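Local coordinates for extracellular solute-binding protein, family 1 (PDB 6G7N) that binds ferric iron, probably in the periplasm, and is likely to hand it to an ABC transporter for uptake, at residues L117-E121 and P222-R227; D122-N126 and G164-N168; S50-F55 and G237-P243. All blocks are in the same frame, centred on the assembly; numbering follows the deposited sequence. Where two conformers were deposited one is given.

Contact 1: residues L117-E121 and P222-R227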
loop_
_atom_site.group_PDB
_atom_site.type_symbol
_atom_site.label_atom_id
_atom_site.label_comp_id
_atom_site.label_asym_id
_atom_site.label_seq_id
_atom_site.Cartn_x
_atom_site.Cartn_y
_atom_site.Cartn_z
ATOM N N LEU A 117 -16.678 -15.438 5.395
ATOM C CA LEU A 117 -15.308 -15.055 5.064
ATOM C C LEU A 117 -14.340 -15.489 6.161
ATOM O O LEU A 117 -14.713 -15.576 7.332
ATOM C CB LEU A 117 -15.241 -13.538 4.870
ATOM C CG LEU A 117 -16.202 -12.983 3.813
ATOM C CD1 LEU A 117 -16.206 -11.472 3.777
ATOM C CD2 LEU A 117 -15.907 -13.580 2.449
ATOM N N SER A 118 -13.077 -15.699 5.784
ATOM C CA SER A 118 -12.057 -16.115 6.749
ATOM C C SER A 118 -10.676 -15.654 6.316
ATOM O O SER A 118 -10.117 -14.713 6.905
ATOM C CB SER A 118 -12.119 -17.635 6.975
ATOM O OG SER A 118 -12.003 -18.353 5.770
ATOM N N THR A 119 -10.128 -16.316 5.304
ATOM C CA THR A 119 -8.749 -16.135 4.908
ATOM C C THR A 119 -8.620 -15.814 3.415
ATOM O O THR A 119 -9.526 -16.055 2.620
ATOM C CB THR A 119 -7.941 -17.413 5.176
ATOM O OG1 THR A 119 -8.506 -18.435 4.373
ATOM C CG2 THR A 119 -7.995 -17.815 6.669
ATOM N N TYR A 120 -7.432 -15.347 3.016
ATOM C CA TYR A 120 -7.101 -15.248 1.609
ATOM C C TYR A 120 -7.147 -16.636 0.967
ATOM O O TYR A 120 -7.606 -16.799 -0.169
ATOM C CB TYR A 120 -5.696 -14.651 1.384
ATOM C CG TYR A 120 -5.527 -13.247 1.941
ATOM C CD1 TYR A 120 -6.123 -12.153 1.345
ATOM C CD2 TYR A 120 -4.776 -13.033 3.092
ATOM C CE1 TYR A 120 -5.977 -10.860 1.858
ATOM C CE2 TYR A 120 -4.636 -11.771 3.626
ATOM C CZ TYR A 120 -5.244 -10.687 3.028
ATOM O OH TYR A 120 -5.118 -9.439 3.617
ATOM N N GLU A 121 -6.667 -17.656 1.683
ATOM C CA GLU A 121 -6.580 -19.005 1.155
ATOM C C GLU A 121 -7.945 -19.535 0.767
ATOM O O GLU A 121 -8.090 -20.228 -0.246
ATOM C CB GLU A 121 -5.887 -19.924 2.175
ATOM C CG GLU A 121 -4.373 -19.653 2.304
ATOM C CD GLU A 121 -3.954 -18.412 3.113
ATOM O OE1 GLU A 121 -4.783 -17.773 3.784
ATOM O OE2 GLU A 121 -2.736 -18.108 3.041
ATOM N N PRO A 222 -8.775 -10.167 6.477
ATOM C CA PRO A 222 -8.662 -11.604 6.506
ATOM C C PRO A 222 -7.580 -12.120 7.457
ATOM O O PRO A 222 -6.681 -11.388 7.899
ATOM C CB PRO A 222 -8.312 -11.956 5.046
ATOM C CG PRO A 222 -8.733 -10.767 4.246
ATOM C CD PRO A 222 -8.398 -9.634 5.162
ATOM N N ASN A 223 -7.695 -13.415 7.747
ATOM C CA ASN A 223 -6.689 -14.183 8.486
ATOM C C ASN A 223 -6.530 -13.716 9.948
ATOM O O ASN A 223 -5.480 -13.925 10.567
ATOM C CB ASN A 223 -5.318 -14.265 7.774
ATOM C CG ASN A 223 -5.378 -14.969 6.417
ATOM O OD1 ASN A 223 -6.128 -14.573 5.533
ATOM N ND2 ASN A 223 -4.575 -16.044 6.246
ATOM N N GLN A 224 -7.620 -13.221 10.538
ATOM C CA GLN A 224 -7.586 -12.766 11.926
ATOM C C GLN A 224 -7.344 -13.846 12.944
ATOM O O GLN A 224 -6.844 -13.544 14.023
ATOM C CB GLN A 224 -8.885 -12.032 12.270
ATOM C CG GLN A 224 -9.032 -10.738 11.489
ATOM C CD GLN A 224 -7.935 -9.762 11.828
ATOM O OE1 GLN A 224 -7.886 -9.236 12.971
ATOM N NE2 GLN A 224 -6.999 -9.535 10.891
ATOM N N ASN A 225 -7.742 -15.072 12.636
ATOM C CA ASN A 225 -7.548 -16.182 13.539
ATOM C C ASN A 225 -6.242 -16.903 13.301
ATOM O O ASN A 225 -5.954 -17.886 13.971
ATOM C CB ASN A 225 -8.747 -17.144 13.497
ATOM C CG ASN A 225 -10.009 -16.491 14.010
ATOM O OD1 ASN A 225 -9.966 -15.721 14.954
ATOM N ND2 ASN A 225 -11.119 -16.767 13.374
ATOM N N GLY A 226 -5.434 -16.384 12.377
ATOM C CA GLY A 226 -4.130 -16.928 12.032
ATOM C C GLY A 226 -3.100 -15.832 12.022
ATOM O O GLY A 226 -2.896 -15.147 13.037
ATOM N N ARG A 227 -2.421 -15.675 10.887
ATOM C CA ARG A 227 -1.250 -14.807 10.831
ATOM C C ARG A 227 -1.554 -13.317 10.785
ATOM O O ARG A 227 -0.646 -12.526 11.003
ATOM C CB ARG A 227 -0.362 -15.198 9.671
ATOM C CG ARG A 227 -0.959 -14.899 8.289
ATOM C CD ARG A 227 -0.035 -15.338 7.179
ATOM N NE ARG A 227 -0.588 -15.056 5.853
ATOM C CZ ARG A 227 -1.249 -15.917 5.076
ATOM N NH1 ARG A 227 -1.438 -17.166 5.448
ATOM N NH2 ARG A 227 -1.741 -15.510 3.928
HETATM O O HOH W 1 -10.351 -13.104 9.503
#

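Contact 2: residues D122-N126 and G164-N168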
loop_
_atom_site.group_PDB
_atom_site.type_symbol
_atom_site.label_atom_id
_atom_site.label_comp_id
_atom_site.label_asym_id
_atom_site.label_seq_id
_atom_site.Cartn_x
_atom_site.Cartn_y
_atom_site.Cartn_z
ATOM N N ASP A 122 -8.965 -19.218 1.561
ATOM C CA ASP A 122 -10.331 -19.691 1.336
ATOM C C ASP A 122 -10.915 -19.187 0.027
ATOM O O ASP A 122 -11.868 -19.773 -0.509
ATOM C CB ASP A 122 -11.210 -19.253 2.524
ATOM C CG ASP A 122 -12.707 -19.406 2.287
ATOM O OD1 ASP A 122 -13.165 -20.493 2.575
ATOM O OD2 ASP A 122 -13.452 -18.429 1.960
ATOM N N LEU A 123 -10.356 -18.104 -0.530
ATOM C CA LEU A 123 -10.873 -17.545 -1.778
ATOM C C LEU A 123 -10.650 -18.436 -2.994
ATOM O O LEU A 123 -11.263 -18.196 -4.040
ATOM C CB LEU A 123 -10.273 -16.159 -2.033
ATOM C CG LEU A 123 -10.535 -15.173 -0.895
ATOM C CD1 LEU A 123 -9.883 -13.844 -1.223
ATOM C CD2 LEU A 123 -12.034 -15.027 -0.664
ATOM N N ALA A 124 -9.832 -19.484 -2.855
ATOM C CA ALA A 124 -9.661 -20.466 -3.930
ATOM C C ALA A 124 -10.676 -21.590 -3.898
ATOM O O ALA A 124 -10.660 -22.430 -4.796
ATOM C CB ALA A 124 -8.235 -21.045 -3.870
ATOM N N GLN A 125 -11.541 -21.626 -2.897
ATOM C CA GLN A 125 -12.524 -22.694 -2.769
ATOM C C GLN A 125 -13.604 -22.564 -3.842
ATOM O O GLN A 125 -13.970 -21.451 -4.276
ATOM C CB GLN A 125 -13.143 -22.651 -1.383
ATOM C CG GLN A 125 -12.187 -23.006 -0.253
ATOM C CD GLN A 125 -11.816 -24.488 -0.227
ATOM O OE1 GLN A 125 -12.583 -25.345 -0.633
ATOM N NE2 GLN A 125 -10.611 -24.781 0.226
ATOM N N ASN A 126 -14.159 -23.710 -4.233
ATOM C CA ASN A 126 -15.165 -23.805 -5.306
ATOM C C ASN A 126 -16.417 -22.970 -5.047
ATOM O O ASN A 126 -17.087 -22.542 -6.007
ATOM C CB ASN A 126 -15.623 -25.267 -5.520
ATOM C CG ASN A 126 -14.510 -26.204 -5.988
ATOM O OD1 ASN A 126 -13.515 -25.775 -6.559
ATOM N ND2 ASN A 126 -14.702 -27.508 -5.766
ATOM N N GLY A 164 -7.038 -21.938 -8.395
ATOM C CA GLY A 164 -8.428 -21.930 -7.913
ATOM C C GLY A 164 -8.991 -20.524 -7.839
ATOM O O GLY A 164 -10.146 -20.297 -8.169
ATOM N N PHE A 165 -8.169 -19.567 -7.389
ATOM C CA PHE A 165 -8.590 -18.174 -7.307
ATOM C C PHE A 165 -8.991 -17.620 -8.664
ATOM O O PHE A 165 -10.067 -17.044 -8.840
ATOM C CB PHE A 165 -7.447 -17.378 -6.655
ATOM C CG PHE A 165 -7.752 -15.932 -6.412
ATOM C CD1 PHE A 165 -8.721 -15.572 -5.509
ATOM C CD2 PHE A 165 -7.058 -14.942 -7.053
ATOM C CE1 PHE A 165 -8.973 -14.242 -5.237
ATOM C CE2 PHE A 165 -7.311 -13.596 -6.781
ATOM C CZ PHE A 165 -8.271 -13.257 -5.862
ATOM N N VAL A 166 -8.118 -17.794 -9.651
ATOM C CA VAL A 166 -8.389 -17.310 -11.002
ATOM C C VAL A 166 -9.639 -17.980 -11.596
ATOM O O VAL A 166 -10.453 -17.326 -12.277
ATOM C CB VAL A 166 -7.165 -17.473 -11.895
ATOM C CG1 VAL A 166 -7.472 -17.199 -13.353
ATOM C CG2 VAL A 166 -6.036 -16.575 -11.421
ATOM N N ARG A 167 -9.821 -19.272 -11.317
ATOM C CA ARG A 167 -11.017 -19.996 -11.748
ATOM C C ARG A 167 -12.302 -19.366 -11.228
ATOM O O ARG A 167 -13.355 -19.550 -11.831
ATOM C CB ARG A 167 -10.915 -21.467 -11.302
ATOM C CG ARG A 167 -12.197 -22.298 -11.366
ATOM C CD ARG A 167 -11.909 -23.749 -10.984
ATOM N NE ARG A 167 -13.011 -24.663 -11.246
ATOM C CZ ARG A 167 -13.955 -24.952 -10.360
ATOM N NH1 ARG A 167 -13.936 -24.412 -9.147
ATOM N NH2 ARG A 167 -14.908 -25.800 -10.681
ATOM N N ASN A 168 -12.208 -18.641 -10.112
ATOM C CA ASN A 168 -13.353 -18.024 -9.475
ATOM C C ASN A 168 -13.660 -16.598 -9.962
ATOM O O ASN A 168 -14.636 -16.009 -9.492
ATOM C CB ASN A 168 -13.159 -18.023 -7.965
ATOM C CG ASN A 168 -13.281 -19.407 -7.367
ATOM O OD1 ASN A 168 -13.867 -20.290 -7.979
ATOM N ND2 ASN A 168 -12.767 -19.581 -6.149
#

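Contact 3: residues S50-F55 and G237-P243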
loop_
_atom_site.group_PDB
_atom_site.type_symbol
_atom_site.label_atom_id
_atom_site.label_comp_id
_atom_site.label_asym_id
_atom_site.label_seq_id
_atom_site.Cartn_x
_atom_site.Cartn_y
_atom_site.Cartn_z
ATOM N N SER A 50 21.855 14.031 -9.665
ATOM C CA SER A 50 20.474 14.232 -9.221
ATOM C C SER A 50 20.372 15.189 -8.020
ATOM O O SER A 50 21.091 15.020 -7.022
ATOM C CB SER A 50 19.824 12.923 -8.811
ATOM O OG SER A 50 18.453 13.151 -8.496
ATOM N N PRO A 51 19.443 16.156 -8.077
ATOM C CA PRO A 51 19.194 16.982 -6.887
ATOM C C PRO A 51 18.295 16.304 -5.845
ATOM O O PRO A 51 18.102 16.868 -4.781
ATOM C CB PRO A 51 18.484 18.226 -7.439
ATOM C CG PRO A 51 17.914 17.793 -8.747
ATOM C CD PRO A 51 18.700 16.628 -9.264
ATOM N N ALA A 52 17.751 15.128 -6.136
ATOM C CA ALA A 52 16.785 14.521 -5.225
ATOM C C ALA A 52 17.395 14.250 -3.850
ATOM O O ALA A 52 18.488 13.695 -3.721
ATOM C CB ALA A 52 16.225 13.234 -5.821
ATOM N N ASP A 53 16.645 14.620 -2.811
ATOM C CA ASP A 53 17.022 14.353 -1.415
ATOM C C ASP A 53 16.218 13.215 -0.799
ATOM O O ASP A 53 16.756 12.377 -0.076
ATOM C CB ASP A 53 16.812 15.596 -0.548
ATOM C CG ASP A 53 17.843 16.675 -0.807
ATOM O OD1 ASP A 53 19.054 16.376 -0.624
ATOM O OD2 ASP A 53 17.445 17.821 -1.140
ATOM N N VAL A 54 14.905 13.246 -1.015
ATOM C CA VAL A 54 13.969 12.236 -0.476
ATOM C C VAL A 54 13.149 11.698 -1.631
ATOM O O VAL A 54 12.695 12.472 -2.490
ATOM C CB VAL A 54 13.039 12.856 0.582
ATOM C CG1 VAL A 54 12.001 11.851 1.063
ATOM C CG2 VAL A 54 13.838 13.395 1.748
ATOM N N PHE A 55 12.952 10.384 -1.648
ATOM C CA PHE A 55 12.070 9.704 -2.623
ATOM C C PHE A 55 10.923 9.092 -1.810
ATOM O O PHE A 55 11.165 8.376 -0.845
ATOM C CB PHE A 55 12.841 8.615 -3.390
ATOM C CG PHE A 55 11.954 7.717 -4.203
ATOM C CD1 PHE A 55 11.237 8.216 -5.283
ATOM C CD2 PHE A 55 11.766 6.374 -3.855
ATOM C CE1 PHE A 55 10.391 7.417 -6.007
ATOM C CE2 PHE A 55 10.941 5.568 -4.618
ATOM C CZ PHE A 55 10.256 6.091 -5.689
ATOM N N GLY A 237 12.571 7.096 1.397
ATOM C CA GLY A 237 13.940 7.008 1.875
ATOM C C GLY A 237 14.761 8.199 1.409
ATOM O O GLY A 237 14.293 9.035 0.623
ATOM N N VAL A 238 15.977 8.272 1.951
ATOM C CA VAL A 238 16.961 9.302 1.554
ATOM C C VAL A 238 17.677 8.815 0.306
ATOM O O VAL A 238 18.163 7.672 0.230
ATOM C CB VAL A 238 17.912 9.601 2.706
ATOM C CG1 VAL A 238 18.959 10.623 2.296
ATOM C CG2 VAL A 238 17.126 10.119 3.904
ATOM N N VAL A 239 17.757 9.708 -0.675
ATOM C CA VAL A 239 18.379 9.384 -1.964
ATOM C C VAL A 239 19.904 9.299 -1.855
ATOM O O VAL A 239 20.523 10.069 -1.096
ATOM C CB VAL A 239 17.893 10.390 -3.027
ATOM C CG1 VAL A 239 18.587 10.212 -4.366
ATOM C CG2 VAL A 239 16.379 10.292 -3.191
ATOM N N LYS A 240 20.508 8.403 -2.643
ATOM C CA LYS A 240 21.936 8.106 -2.589
ATOM C C LYS A 240 22.795 9.344 -2.655
ATOM O O LYS A 240 23.723 9.492 -1.843
ATOM C CB LYS A 240 22.302 7.141 -3.703
ATOM C CG LYS A 240 23.789 6.794 -3.734
ATOM C CD LYS A 240 24.103 5.615 -4.620
ATOM C CE LYS A 240 23.965 4.301 -3.880
ATOM N NZ LYS A 240 24.062 3.140 -4.813
ATOM N N ASN A 241 22.503 10.248 -3.570
ATOM C CA ASN A 241 23.433 11.396 -3.644
ATOM C C ASN A 241 22.847 12.671 -3.093
ATOM O O ASN A 241 23.265 13.743 -3.474
ATOM C CB ASN A 241 24.015 11.574 -5.049
ATOM C CG ASN A 241 24.709 10.320 -5.552
ATOM O OD1 ASN A 241 24.176 9.607 -6.432
ATOM N ND2 ASN A 241 25.874 10.015 -4.984
ATOM N N ALA A 242 21.941 12.552 -2.124
ATOM C CA ALA A 242 21.224 13.687 -1.603
ATOM C C ALA A 242 22.142 14.880 -1.351
ATOM O O ALA A 242 23.107 14.764 -0.591
ATOM C CB ALA A 242 20.555 13.311 -0.306
ATOM N N PRO A 243 21.830 16.034 -1.955
ATOM C CA PRO A 243 22.645 17.217 -1.655
ATOM C C PRO A 243 22.498 17.752 -0.234
ATOM O O PRO A 243 23.394 18.428 0.268
ATOM C CB PRO A 243 22.197 18.249 -2.685
ATOM C CG PRO A 243 20.958 17.750 -3.288
ATOM C CD PRO A 243 20.868 16.273 -3.046
#

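Contact 1: residues L117-E121 and P222-R227
Asn223 spends both ends of its carboxamide and its backbone N-H on Ser118, Tyr120 and Glu121. Its backbone N donates to Ser118 O at 2.9 Å. Its OD1 takes the N-H of Tyr120 on a lone pair, 2.9 Å from Tyr120 N, and ND2 reaches Glu121 OE1 at 3.0 Å on the syn side of the carboxylate. CG of Asn223 stands anti to its carbonyl carbon (chi1 -62°), which turns the amide across the Thr119 side chain at about a right angle. Pro222 puts CB over the centre of one face of the Tyr120 ring, a CH-pi contact 3.9 Å from CB to the centroid. Arg227 comes to Glu121 end-on: NH1 and NH2 both point at the single atom OE2, each 2.9 Å away, and the guanidinium stands nearly perpendicular to the carboxylate. Asn223 ND2 lies over one face of that guanidinium, offset toward its rim. Further out, water 1 joins Ser118 O to Gln224 N, within the type I turn from Asn223 to Gly226. Tyr120 OH bonds to Arg103 O and His230 N, and His153 of helix 140-167 also bonds Glu121 OE2. With the arginine and the asparagine amide both on it, the Glu121 carboxylate is probably held ionised and fixed in rotation, tying two loops together.

Contact 2: residues D122-N126 and G164-N168
Ala124 and Phe165 bring the two backbones closest, 4.2 Å between their CA atoms, where the 3-10 segment ending at Ala124 runs against the last turn of helix 140-167. The methyl of Ala124 rests on the helix backbone, its CB 3.8 Å from Phe165 N. Gly164 lets this approach happen: a CB on it would clash with Ala124 O. Leu123 and Phe165 lie side by side and point the same way, with Leu123 CB 3.9 Å from Phe165 CD1, while Leu123 O sits at the edge of the ring, in its plane. The phenyl group is swung there by CG standing opposite the backbone N (chi1 -176°). Both side chains reach Leu193 of strand 191-195, so the pair seats the loop between strands 96-108 and 132-133 and the helix end on the sheet of this solute-binding fold; Phe165 also stacks on Trp161 and meets Phe169 edge-to-face. Beyond the apolar pair, Asn168 uses one nitrogen twice. Its ND2 donates to Leu123 O at 2.9 Å, in the plane of the amide, and to Gln125 O at 2.9 Å, from 46° above that carbonyl's plane. A leucine in its place would probably leave the carbonyls of Leu123 and Gln125 without this shared donor and allow the turn between them to shift. Nearer solvent, Arg167, its chain extended, passes Asn126 at a slant; both residues have two conformers, and the approach of NH1 to Asn126 OD1 in one of them stays doubtful.

Contact 3: residues S50-F55 and G237-P243
Asp53 turns its carboxylate onto Pro243, a residue with no N-H to offer: OD1 lies 3.0 Å from Pro243 CD, and its hydrogen bond goes instead to the N-H of Asn244, while OD2 takes that of Asn4. This happens just past a short antiparallel pairing of strands 54-58 and 231-239, part of the mixed sheet of the periplasmic-binding-protein fold. Phe55 and Gly237 form the hydrogen-bonded pair, Phe55 N giving to Gly237 O at 3.0 Å and Gly237 N returning to Phe55 O. Val54 and Val238 are the non-hydrogen-bonded pair; both side chains pack on Ala248 and Leu252 of helix 245-255. On the other face Phe55 meets Leu39 and Ile40 of helix 36-46. Val239 N continues the pairing to Asp53 O at 2.9 Å. A type I turn from Val239 to Ala242 then brings Ala242 CA to 3.5 Å from Ala52 O as a C-H...O contact. CG2 of Val239, set beside its own backbone N (chi1 175° for CG1), touches both Ala52 CB and Phe55 CB, 3.9 Å from each.

Overall arrangement
Contact 3 is the most buried, an interior strand pair of the sheet held largely by backbone bonds and small apolar groups; it lies across the chain's centre from the other two, with centres 39 Å from contact 1 and 44 Å from contact 2. Contacts 1 and 2 share one loop, since 117-121 runs straight into 122-126, and both draw on helix 140-167, through His153 in one and through the helix end in the other. Each is partly buried and uses an asparagine amide to hold the 117-126 loop, but only contact 1 has a salt bridge between its segments. Strand 231-239 follows the loop of contact 1 and supplies the paired strand of contact 3.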